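Local coordinates for protein glycosyl hyrolase, family 3 (Deinococcus radiodurans, PDB 3TEV) that probably hydrolyses O-glycosidic bonds, as expected of a TIM-barrel glycoside hydrolase of family 3, at residues R156-R159 with H160-A164; I244-L248 with L249-W253; K320-R323 with L324-A328. All coordinates share one frame; numbering follows the deposited sequence. Where two conformers were deposited one is given.

Contact 1 of 3, residues R156-R159 with H160-A164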
ATOM      1  N   ARG A 156      -5.157  -5.809  20.902  1.00 54.32           N
ATOM      2  CA  ARG A 156      -5.306  -4.348  20.918  1.00 53.34           C
ATOM      3  C   ARG A 156      -5.172  -3.746  19.520  1.00 51.23           C
ATOM      4  O   ARG A 156      -5.896  -2.816  19.153  1.00 51.22           O
ATOM      5  CB  ARG A 156      -4.278  -3.700  21.849  1.00 54.00           C
ATOM      6  CG  ARG A 156      -4.526  -2.214  22.156  1.00 56.49           C
ATOM      7  CD  ARG A 156      -5.668  -2.034  23.139  1.00 60.68           C
ATOM      8  NE  ARG A 156      -5.391  -2.739  24.387  1.00 64.95           N
ATOM      9  CZ  ARG A 156      -5.111  -2.147  25.544  1.00 66.11           C
ATOM     10  NH1 ARG A 156      -5.089  -0.821  25.649  1.00 65.38           N
ATOM     11  NH2 ARG A 156      -4.862  -2.898  26.602  1.00 66.42           N
ATOM     12  N   VAL A 157      -4.242  -4.274  18.740  1.00 49.20           N
ATOM     13  CA  VAL A 157      -4.050  -3.788  17.376  1.00 46.97           C
ATOM     14  C   VAL A 157      -5.262  -4.149  16.514  1.00 46.64           C
ATOM     15  O   VAL A 157      -5.765  -3.309  15.768  1.00 46.10           O
ATOM     16  CB  VAL A 157      -2.712  -4.279  16.796  1.00 46.76           C
ATOM     17  CG1 VAL A 157      -2.626  -4.068  15.246  1.00 45.26           C
ATOM     18  CG2 VAL A 157      -1.555  -3.575  17.545  1.00 45.46           C
ATOM     19  N   THR A 158      -5.748  -5.383  16.653  1.00 46.80           N
ATOM     20  CA  THR A 158      -6.951  -5.835  15.946  1.00 47.11           C
ATOM     21  C   THR A 158      -8.162  -4.937  16.222  1.00 47.32           C
ATOM     22  O   THR A 158      -8.860  -4.530  15.293  1.00 47.25           O
ATOM     23  CB  THR A 158      -7.289  -7.296  16.320  1.00 47.29           C
ATOM     24  OG1 THR A 158      -6.231  -8.146  15.873  1.00 47.51           O
ATOM     25  CG2 THR A 158      -8.605  -7.744  15.681  1.00 47.94           C
ATOM     26  N   ARG A 159      -8.412  -4.622  17.489  0.50 47.56           N
ATOM     27  CA  ARG A 159      -9.586  -3.827  17.852  0.50 48.32           C
ATOM     28  C   ARG A 159      -9.538  -2.390  17.306  0.50 47.79           C
ATOM     29  O   ARG A 159     -10.545  -1.885  16.795  0.50 47.71           O
ATOM     30  CB  ARG A 159      -9.850  -3.850  19.379  0.50 49.01           C
ATOM     31  CG  ARG A 159     -10.770  -5.000  19.817  0.50 51.08           C
ATOM     32  CD  ARG A 159     -11.021  -5.051  21.335  0.50 54.85           C
ATOM     33  NE  ARG A 159     -11.774  -3.898  21.832  0.50 56.65           N
ATOM     34  CZ  ARG A 159     -11.179  -2.765  22.311  0.50 56.74           C
ATOM     35  NH1 ARG A 159      -9.819  -2.646  22.355  0.50 55.84           N
ATOM     36  NH2 ARG A 159     -11.941  -1.768  22.754  0.50 57.12           N
ATOM     37  N   HIS A 160      -8.381  -1.735  17.402  1.00 47.28           N
ATOM     38  CA  HIS A 160      -8.279  -0.380  16.869  1.00 46.80           C
ATOM     39  C   HIS A 160      -8.079  -0.344  15.356  1.00 45.78           C
ATOM     40  O   HIS A 160      -8.535   0.593  14.689  1.00 45.94           O
ATOM     41  CB  HIS A 160      -7.249   0.427  17.645  1.00 46.69           C
ATOM     42  CG  HIS A 160      -7.687   0.713  19.038  1.00 49.07           C
ATOM     43  ND1 HIS A 160      -8.585   1.715  19.336  1.00 51.08           N
ATOM     44  CD2 HIS A 160      -7.421   0.083  20.208  1.00 50.70           C
ATOM     45  CE1 HIS A 160      -8.822   1.716  20.638  1.00 52.48           C
ATOM     46  NE2 HIS A 160      -8.129   0.734  21.189  1.00 52.06           N
ATOM     47  N   GLY A 161      -7.439  -1.382  14.815  1.00 44.81           N
ATOM     48  CA  GLY A 161      -7.327  -1.537  13.364  1.00 43.91           C
ATOM     49  C   GLY A 161      -8.701  -1.612  12.716  1.00 43.79           C
ATOM     50  O   GLY A 161      -8.941  -0.988  11.687  1.00 43.35           O
ATOM     51  N   ARG A 162      -9.602  -2.365  13.335  1.00 44.57           N
ATOM     52  CA  ARG A 162     -10.985  -2.521  12.848  1.00 45.51           C
ATOM     53  C   ARG A 162     -11.688  -1.166  12.773  1.00 44.89           C
ATOM     54  O   ARG A 162     -12.374  -0.852  11.780  1.00 44.72           O
ATOM     55  CB  ARG A 162     -11.791  -3.471  13.760  1.00 46.08           C
ATOM     56  CG  ARG A 162     -13.181  -3.856  13.202  1.00 48.88           C
ATOM     57  CD  ARG A 162     -14.038  -4.730  14.136  1.00 55.32           C
ATOM     58  NE  ARG A 162     -13.293  -5.841  14.742  1.00 59.73           N
ATOM     59  CZ  ARG A 162     -13.149  -7.063  14.220  1.00 61.88           C
ATOM     60  NH1 ARG A 162     -13.697  -7.379  13.038  1.00 62.99           N
ATOM     61  NH2 ARG A 162     -12.443  -7.979  14.885  1.00 62.05           N
ATOM     62  N   ALA A 163     -11.499  -0.371  13.823  1.00 44.09           N
ATOM     63  CA  ALA A 163     -12.114   0.956  13.923  1.00 43.74           C
ATOM     64  C   ALA A 163     -11.594   1.898  12.834  1.00 43.19           C
ATOM     65  O   ALA A 163     -12.361   2.636  12.220  1.00 43.38           O
ATOM     66  CB  ALA A 163     -11.859   1.549  15.306  1.00 43.49           C
ATOM     67  N   ALA A 164     -10.284   1.860  12.604  1.00 42.66           N
ATOM     68  CA  ALA A 164      -9.637   2.695  11.589  1.00 41.77           C
ATOM     69  C   ALA A 164     -10.121   2.352  10.183  1.00 41.36           C
ATOM     70  O   ALA A 164     -10.409   3.252   9.378  1.00 41.28           O
ATOM     71  CB  ALA A 164      -8.128   2.561  11.689  1.00 41.72           C
TER
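V157 O takes the N-H of G161 at 2.7 Å (N-H...O 151°), the shortest of the hydrogen bonds joining R156-R159 to H160-A164. It belongs to the regular i to i+4 pattern of an alpha-helix, here helix 154-169, which precedes strand 174-180 of the parallel TIM-barrel sheet. H160 N reaches R156 O at 3.2 Å and R162 N reaches T158 O at 3.0 Å, while the bond from A163 N to R159 O is weak. Among side chains, R156 and H160 run alongside each other. With chi1 at -168° the R156 chain starts beside its own carbonyl carbon, then bends at chi2 and chi3, and its CD comes 4.0 Å from H160 CD2. R156 O lies at the edge of the imidazole, near its plane, 3.4 Å from H160 CD2. The ring is held at both nitrogens: T110 OG1, from helix 107-124, bonds ND1, and D105 OD1, just before that helix, bonds NE2, which should fix the ring's rotation. In the conformer given, R159 NH1 forms a salt bridge to the same D105 oxygen, with its guanidinium turned 84° from the imidazole. T158 and R162 face helix 210-215 through L215. These two side chains also lie side by side, T158 CG2 ending 3.9 Å from R162 NH2.

Contact 2 of 3, residues I244-L248 with L249-W253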
ATOM      1  N   ILE A 244       4.431 -16.065  -0.060  1.00 37.88           N
ATOM      2  CA  ILE A 244       3.728 -15.204   0.876  1.00 37.10           C
ATOM      3  C   ILE A 244       2.532 -14.513   0.217  1.00 37.15           C
ATOM      4  O   ILE A 244       1.407 -14.604   0.718  1.00 37.29           O
ATOM      5  CB  ILE A 244       4.672 -14.172   1.530  1.00 36.92           C
ATOM      6  CG1 ILE A 244       5.671 -14.915   2.450  1.00 36.68           C
ATOM      7  CG2 ILE A 244       3.854 -13.094   2.253  1.00 36.13           C
ATOM      8  CD1 ILE A 244       6.674 -14.043   3.155  1.00 34.35           C
ATOM      9  N   LEU A 245       2.765 -13.852  -0.916  1.00 36.22           N
ATOM     10  CA  LEU A 245       1.693 -13.116  -1.547  1.00 35.70           C
ATOM     11  C   LEU A 245       0.627 -14.029  -2.155  1.00 36.53           C
ATOM     12  O   LEU A 245      -0.564 -13.710  -2.057  1.00 37.22           O
ATOM     13  CB  LEU A 245       2.233 -12.145  -2.585  1.00 34.49           C
ATOM     14  CG  LEU A 245       3.289 -11.153  -2.100  1.00 33.56           C
ATOM     15  CD1 LEU A 245       3.588 -10.198  -3.207  1.00 33.04           C
ATOM     16  CD2 LEU A 245       2.888 -10.369  -0.834  1.00 31.81           C
ATOM     17  N   THR A 246       1.031 -15.146  -2.769  1.00 36.79           N
ATOM     18  CA  THR A 246       0.076 -16.048  -3.419  1.00 37.57           C
ATOM     19  C   THR A 246      -0.263 -17.231  -2.508  1.00 38.73           C
ATOM     20  O   THR A 246      -1.425 -17.464  -2.200  1.00 38.99           O
ATOM     21  CB  THR A 246       0.556 -16.531  -4.833  1.00 37.77           C
ATOM     22  OG1 THR A 246       0.683 -15.403  -5.711  1.00 37.49           O
ATOM     23  CG2 THR A 246      -0.442 -17.518  -5.464  1.00 36.58           C
ATOM     24  N   GLY A 247       0.751 -17.961  -2.059  1.00 39.91           N
ATOM     25  CA  GLY A 247       0.543 -19.130  -1.197  1.00 41.09           C
ATOM     26  C   GLY A 247      -0.290 -18.799   0.033  1.00 41.54           C
ATOM     27  O   GLY A 247      -1.360 -19.385   0.257  1.00 42.15           O
ATOM     28  N   LEU A 248       0.178 -17.830   0.805  1.00 41.24           N
ATOM     29  CA  LEU A 248      -0.497 -17.471   2.034  1.00 41.45           C
ATOM     30  C   LEU A 248      -1.707 -16.553   1.809  1.00 41.20           C
ATOM     31  O   LEU A 248      -2.854 -16.960   2.051  1.00 41.39           O
ATOM     32  CB  LEU A 248       0.497 -16.855   3.026  1.00 41.79           C
ATOM     33  CG  LEU A 248      -0.013 -16.364   4.380  1.00 42.28           C
ATOM     34  CD1 LEU A 248      -0.521 -17.519   5.218  1.00 42.94           C
ATOM     35  CD2 LEU A 248       1.129 -15.650   5.089  1.00 43.14           C
ATOM     36  N   LEU A 249      -1.458 -15.322   1.362  1.00 40.58           N
ATOM     37  CA  LEU A 249      -2.520 -14.344   1.238  1.00 40.75           C
ATOM     38  C   LEU A 249      -3.691 -14.783   0.355  1.00 41.15           C
ATOM     39  O   LEU A 249      -4.838 -14.726   0.796  1.00 41.05           O
ATOM     40  CB  LEU A 249      -1.976 -13.013   0.747  1.00 40.64           C
ATOM     41  CG  LEU A 249      -1.895 -11.894   1.763  1.00 41.87           C
ATOM     42  CD1 LEU A 249      -1.440 -10.599   1.088  1.00 41.67           C
ATOM     43  CD2 LEU A 249      -3.227 -11.702   2.482  1.00 42.37           C
ATOM     44  N   ARG A 250      -3.401 -15.208  -0.877  1.00 41.76           N
ATOM     45  CA  ARG A 250      -4.445 -15.557  -1.850  1.00 43.11           C
ATOM     46  C   ARG A 250      -5.047 -16.919  -1.631  1.00 44.56           C
ATOM     47  O   ARG A 250      -6.257 -17.063  -1.679  1.00 45.38           O
ATOM     48  CB  ARG A 250      -3.923 -15.527  -3.298  1.00 42.74           C
ATOM     49  CG  ARG A 250      -3.456 -14.176  -3.823  1.00 41.81           C
ATOM     50  CD  ARG A 250      -4.596 -13.186  -4.044  1.00 41.32           C
ATOM     51  NE  ARG A 250      -4.079 -11.972  -4.683  1.00 39.29           N
ATOM     52  CZ  ARG A 250      -4.572 -10.753  -4.519  1.00 36.55           C
ATOM     53  NH1 ARG A 250      -5.608 -10.541  -3.717  1.00 33.74           N
ATOM     54  NH2 ARG A 250      -4.020  -9.752  -5.176  1.00 36.51           N
ATOM     55  N   GLU A 251      -4.204 -17.924  -1.423  1.00 46.13           N
ATOM     56  CA  GLU A 251      -4.662 -19.312  -1.411  1.00 47.91           C
ATOM     57  C   GLU A 251      -5.080 -19.805  -0.028  1.00 47.98           C
ATOM     58  O   GLU A 251      -6.183 -20.290   0.129  1.00 48.67           O
ATOM     59  CB  GLU A 251      -3.617 -20.245  -2.057  1.00 48.33           C
ATOM     60  CG  GLU A 251      -3.343 -19.873  -3.514  1.00 51.16           C
ATOM     61  CD  GLU A 251      -2.330 -20.779  -4.231  1.00 54.97           C
ATOM     62  OE1 GLU A 251      -1.473 -21.428  -3.575  1.00 56.58           O
ATOM     63  OE2 GLU A 251      -2.389 -20.822  -5.477  1.00 55.94           O
ATOM     64  N   GLU A 252      -4.211 -19.684   0.970  1.00 47.81           N
ATOM     65  CA  GLU A 252      -4.574 -20.084   2.325  1.00 48.03           C
ATOM     66  C   GLU A 252      -5.688 -19.213   2.899  1.00 46.57           C
ATOM     67  O   GLU A 252      -6.641 -19.727   3.470  1.00 45.99           O
ATOM     68  CB  GLU A 252      -3.378 -19.972   3.254  1.00 49.08           C
ATOM     69  CG  GLU A 252      -2.556 -21.207   3.420  1.00 53.44           C
ATOM     70  CD  GLU A 252      -1.675 -21.106   4.659  1.00 58.50           C
ATOM     71  OE1 GLU A 252      -2.243 -21.047   5.788  1.00 59.90           O
ATOM     72  OE2 GLU A 252      -0.424 -21.065   4.493  1.00 60.80           O
ATOM     73  N   TRP A 253      -5.550 -17.892   2.750  1.00 44.80           N
ATOM     74  CA  TRP A 253      -6.488 -16.949   3.358  1.00 43.23           C
ATOM     75  C   TRP A 253      -7.657 -16.539   2.477  1.00 42.97           C
ATOM     76  O   TRP A 253      -8.604 -15.952   2.972  1.00 43.12           O
ATOM     77  CB  TRP A 253      -5.748 -15.707   3.845  1.00 42.25           C
ATOM     78  CG  TRP A 253      -4.863 -15.961   5.023  1.00 40.77           C
ATOM     79  CD1 TRP A 253      -4.564 -17.176   5.600  1.00 39.36           C
ATOM     80  CD2 TRP A 253      -4.137 -14.984   5.760  1.00 39.14           C
ATOM     81  NE1 TRP A 253      -3.709 -17.004   6.653  1.00 37.87           N
ATOM     82  CE2 TRP A 253      -3.428 -15.670   6.778  1.00 38.60           C
ATOM     83  CE3 TRP A 253      -4.019 -13.585   5.666  1.00 38.93           C
ATOM     84  CZ2 TRP A 253      -2.616 -15.012   7.693  1.00 38.57           C
ATOM     85  CZ3 TRP A 253      -3.205 -12.930   6.567  1.00 39.17           C
ATOM     86  CH2 TRP A 253      -2.519 -13.644   7.581  1.00 40.39           C
TER
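I244 O and L249 N open a run of i to i+5 backbone hydrogen bonds, the mark of a pi-type turn, in helix 242-252. The L249 N to I244 O bond is 3.0 Å long and almost straight (176°). E251 N to T246 O, E252 N to G247 O and W253 N to L248 O follow the same wide spacing, the last at 2.9 Å. Between them R250 N is held only weakly, shared by L245 O and T246 O.

The aromatic contact is a CH-pi interaction. L248 CD1 sits over one face of the W253 indole, 3.9 Å from the centroid of the five-membered ring and 30° off its normal, displaced toward the rim; its closest ring atom is NE1, at 3.5 Å. L248 CG stands anti to the backbone N (chi1 178°), which carries the branch along the same direction as the indole.

Apolar groups also meet carboxylates. L248 CD1 lies 3.6 Å from E252 OE2, and T246 CG2 is 3.8 Å from E251 OE2, the extended E251 chain passing across the threonine methyl. The hydroxyl of T246 is engaged elsewhere, with A285 O.

Long polar and buried groups leave the helix in different directions. R250 bends at chi2 and sends its guanidinium to D288, Y255 and G257, while L248 and L249 pack on F180 of strand 174-180, and L249 also on I222 and I259 of the next two barrel strands. The widened turns thus bring residues five apart into line: L248 meets W253 through both its carbonyl and its methyl, so one residue pair joins a backbone hydrogen bond to a CH-pi contact, which probably limits how far the indole can turn away.

Contact 3 of 3, residues K320-R323 with L324-A328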
ATOM      1  N   LYS A 320      -5.290  -8.434 -12.091  1.00 34.60           N
ATOM      2  CA  LYS A 320      -4.722  -7.407 -11.220  1.00 33.88           C
ATOM      3  C   LYS A 320      -5.385  -6.053 -11.483  1.00 33.67           C
ATOM      4  O   LYS A 320      -5.790  -5.375 -10.548  1.00 33.80           O
ATOM      5  CB  LYS A 320      -3.204  -7.298 -11.367  1.00 33.30           C
ATOM      6  CG  LYS A 320      -2.425  -8.593 -11.086  1.00 32.97           C
ATOM      7  CD  LYS A 320      -0.941  -8.405 -11.558  1.00 32.59           C
ATOM      8  CE  LYS A 320      -0.140  -9.689 -11.478  1.00 31.74           C
ATOM      9  NZ  LYS A 320      -0.142 -10.216 -10.072  1.00 33.35           N
ATOM     10  N   ARG A 321      -5.530  -5.679 -12.749  1.00 33.36           N
ATOM     11  CA  ARG A 321      -6.142  -4.388 -13.074  1.00 33.53           C
ATOM     12  C   ARG A 321      -7.602  -4.281 -12.606  1.00 33.85           C
ATOM     13  O   ARG A 321      -8.026  -3.228 -12.130  1.00 33.82           O
ATOM     14  CB  ARG A 321      -6.023  -4.059 -14.574  1.00 32.71           C
ATOM     15  CG  ARG A 321      -6.486  -2.636 -14.898  1.00 33.18           C
ATOM     16  CD  ARG A 321      -6.380  -2.284 -16.397  1.00 33.51           C
ATOM     17  NE  ARG A 321      -7.307  -3.107 -17.167  1.00 34.74           N
ATOM     18  CZ  ARG A 321      -7.422  -3.118 -18.493  1.00 35.25           C
ATOM     19  NH1 ARG A 321      -6.659  -2.339 -19.266  1.00 33.72           N
ATOM     20  NH2 ARG A 321      -8.331  -3.914 -19.048  1.00 35.74           N
ATOM     21  N   GLU A 322      -8.364  -5.365 -12.769  1.00 34.48           N
ATOM     22  CA  GLU A 322      -9.735  -5.415 -12.305  1.00 35.49           C
ATOM     23  C   GLU A 322      -9.874  -5.236 -10.783  1.00 35.13           C
ATOM     24  O   GLU A 322     -10.828  -4.620 -10.332  1.00 35.77           O
ATOM     25  CB  GLU A 322     -10.418  -6.708 -12.781  1.00 36.62           C
ATOM     26  CG  GLU A 322     -11.865  -6.956 -12.214  1.00 41.79           C
ATOM     27  CD  GLU A 322     -12.867  -5.773 -12.430  1.00 49.60           C
ATOM     28  OE1 GLU A 322     -12.711  -4.995 -13.419  1.00 52.82           O
ATOM     29  OE2 GLU A 322     -13.825  -5.639 -11.611  1.00 50.99           O
ATOM     30  N   ARG A 323      -8.944  -5.769  -9.994  1.00 34.37           N
ATOM     31  CA  ARG A 323      -8.939  -5.496  -8.557  1.00 34.20           C
ATOM     32  C   ARG A 323      -8.780  -3.999  -8.273  1.00 33.81           C
ATOM     33  O   ARG A 323      -9.448  -3.447  -7.378  1.00 33.20           O
ATOM     34  CB  ARG A 323      -7.827  -6.257  -7.849  1.00 33.87           C
ATOM     35  CG  ARG A 323      -8.120  -7.735  -7.743  1.00 35.72           C
ATOM     36  CD  ARG A 323      -7.200  -8.391  -6.728  1.00 39.21           C
ATOM     37  NE  ARG A 323      -7.378  -9.843  -6.720  1.00 41.99           N
ATOM     38  CZ  ARG A 323      -6.591 -10.706  -7.355  1.00 41.40           C
ATOM     39  NH1 ARG A 323      -5.539 -10.285  -8.065  1.00 39.80           N
ATOM     40  NH2 ARG A 323      -6.867 -11.999  -7.274  1.00 41.66           N
ATOM     41  N   LEU A 324      -7.924  -3.353  -9.062  1.00 33.34           N
ATOM     42  CA  LEU A 324      -7.664  -1.931  -8.910  1.00 33.77           C
ATOM     43  C   LEU A 324      -8.882  -1.135  -9.336  1.00 35.45           C
ATOM     44  O   LEU A 324      -9.239  -0.142  -8.728  1.00 34.84           O
ATOM     45  CB  LEU A 324      -6.461  -1.524  -9.753  1.00 33.05           C
ATOM     46  CG  LEU A 324      -5.120  -2.153  -9.347  1.00 31.20           C
ATOM     47  CD1 LEU A 324      -3.960  -1.722 -10.286  1.00 29.08           C
ATOM     48  CD2 LEU A 324      -4.796  -1.833  -7.903  1.00 29.15           C
ATOM     49  N   ARG A 325      -9.526  -1.602 -10.393  1.00 35.17           N
ATOM     50  CA  ARG A 325     -10.680  -0.938 -10.913  1.00 37.39           C
ATOM     51  C   ARG A 325     -11.888  -1.121  -9.999  1.00 37.54           C
ATOM     52  O   ARG A 325     -12.638  -0.179  -9.782  1.00 37.09           O
ATOM     53  CB  ARG A 325     -10.907  -1.379 -12.354  1.00 38.71           C
ATOM     54  CG  ARG A 325     -10.439  -0.290 -13.306  1.00 41.71           C
ATOM     55  CD  ARG A 325      -9.418  -0.632 -14.334  1.00 43.91           C
ATOM     56  NE  ARG A 325     -10.005  -0.942 -15.604  1.00 49.68           N
ATOM     57  CZ  ARG A 325      -9.551  -0.557 -16.808  1.00 51.57           C
ATOM     58  NH1 ARG A 325      -8.493   0.236 -16.971  1.00 52.68           N
ATOM     59  NH2 ARG A 325     -10.196  -0.961 -17.869  1.00 49.83           N
ATOM     60  N   ALA A 326     -12.029  -2.303  -9.408  1.00 37.78           N
ATOM     61  CA  ALA A 326     -13.128  -2.563  -8.485  1.00 38.21           C
ATOM     62  C   ALA A 326     -13.012  -1.655  -7.262  1.00 37.98           C
ATOM     63  O   ALA A 326     -14.022  -1.140  -6.781  1.00 37.93           O
ATOM     64  CB  ALA A 326     -13.186  -4.033  -8.080  1.00 37.88           C
ATOM     65  N   LEU A 327     -11.776  -1.444  -6.800  1.00 37.27           N
ATOM     66  CA  LEU A 327     -11.499  -0.541  -5.690  1.00 37.00           C
ATOM     67  C   LEU A 327     -11.920   0.899  -5.999  1.00 37.15           C
ATOM     68  O   LEU A 327     -12.619   1.533  -5.206  1.00 36.79           O
ATOM     69  CB  LEU A 327     -10.010  -0.574  -5.314  1.00 36.32           C
ATOM     70  CG  LEU A 327      -9.614   0.121  -4.009  1.00 36.29           C
ATOM     71  CD1 LEU A 327     -10.146  -0.657  -2.810  1.00 36.77           C
ATOM     72  CD2 LEU A 327      -8.105   0.267  -3.865  1.00 36.13           C
ATOM     73  N   ALA A 328     -11.468   1.422  -7.132  1.00 37.72           N
ATOM     74  CA  ALA A 328     -11.906   2.739  -7.573  1.00 39.44           C
ATOM     75  C   ALA A 328     -13.428   2.872  -7.803  1.00 41.21           C
ATOM     76  O   ALA A 328     -13.953   3.971  -7.622  1.00 41.58           O
ATOM     77  CB  ALA A 328     -11.137   3.176  -8.817  1.00 39.02           C
TER
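The guanidinium groups of R321 and R325 lie flat on one another, centres 3.7 Å apart and planes only 7° from parallel. R325 NH2 stands over the centre of the R321 group; on the R325 group it is R321 NE that does so, 3.4 Å from R325 CZ. R321 CD continues the stack, 3.3 Å from R325 NH1. Bends at chi3 of R321 (66°) and at chi2 and chi3 of R325 bring the two groups face to face. Their outer nitrogens are taken up by the N-terminal segment: R325 NH2 makes a salt bridge to D14 OD2, R321 NH2 bonds D14 O, and R321 NH1 bonds Q20 OE1. The D14 carboxylate, bonded to R325, probably offsets the like charges of the stack. All this stands on helix 314-330, which packs against the TIM-barrel sheet through L324 and L327, both touching L76 and V258. Four i to i+4 bonds carry the helix through here, the shortest R325 N to R321 O and A326 N to E322 O, each 2.8 Å. E322 bends at chi2, bringing OE2 within 3.9 Å of A326 CB, and the same oxygen forms a salt bridge with R329. R323 extends elsewhere, to D288 and D256.

How the contacts relate
Each contact lies along one helix beside the parallel barrel sheet, contact 2 running on into W253, and all are partly buried; the centre of contact 3 is about 14 Å from the centre of the chain, those of contacts 2 and 1 about 17 and 18 Å. Contacts 1 and 3 keep alpha-helical spacing, whereas contact 2 widens to pi-type turns. In contact 1 an imidazole and the R159 guanidinium share D105, with R156 only in a long, weak ion pair; a leucine methyl covers an indole in contact 2, and two guanidiniums stack in contact 3. Contacts 2 and 3 meet where R250 NH2 approaches R323 NH1 at 3.3 Å, like charges both salt-bridged to the D288 carboxylate.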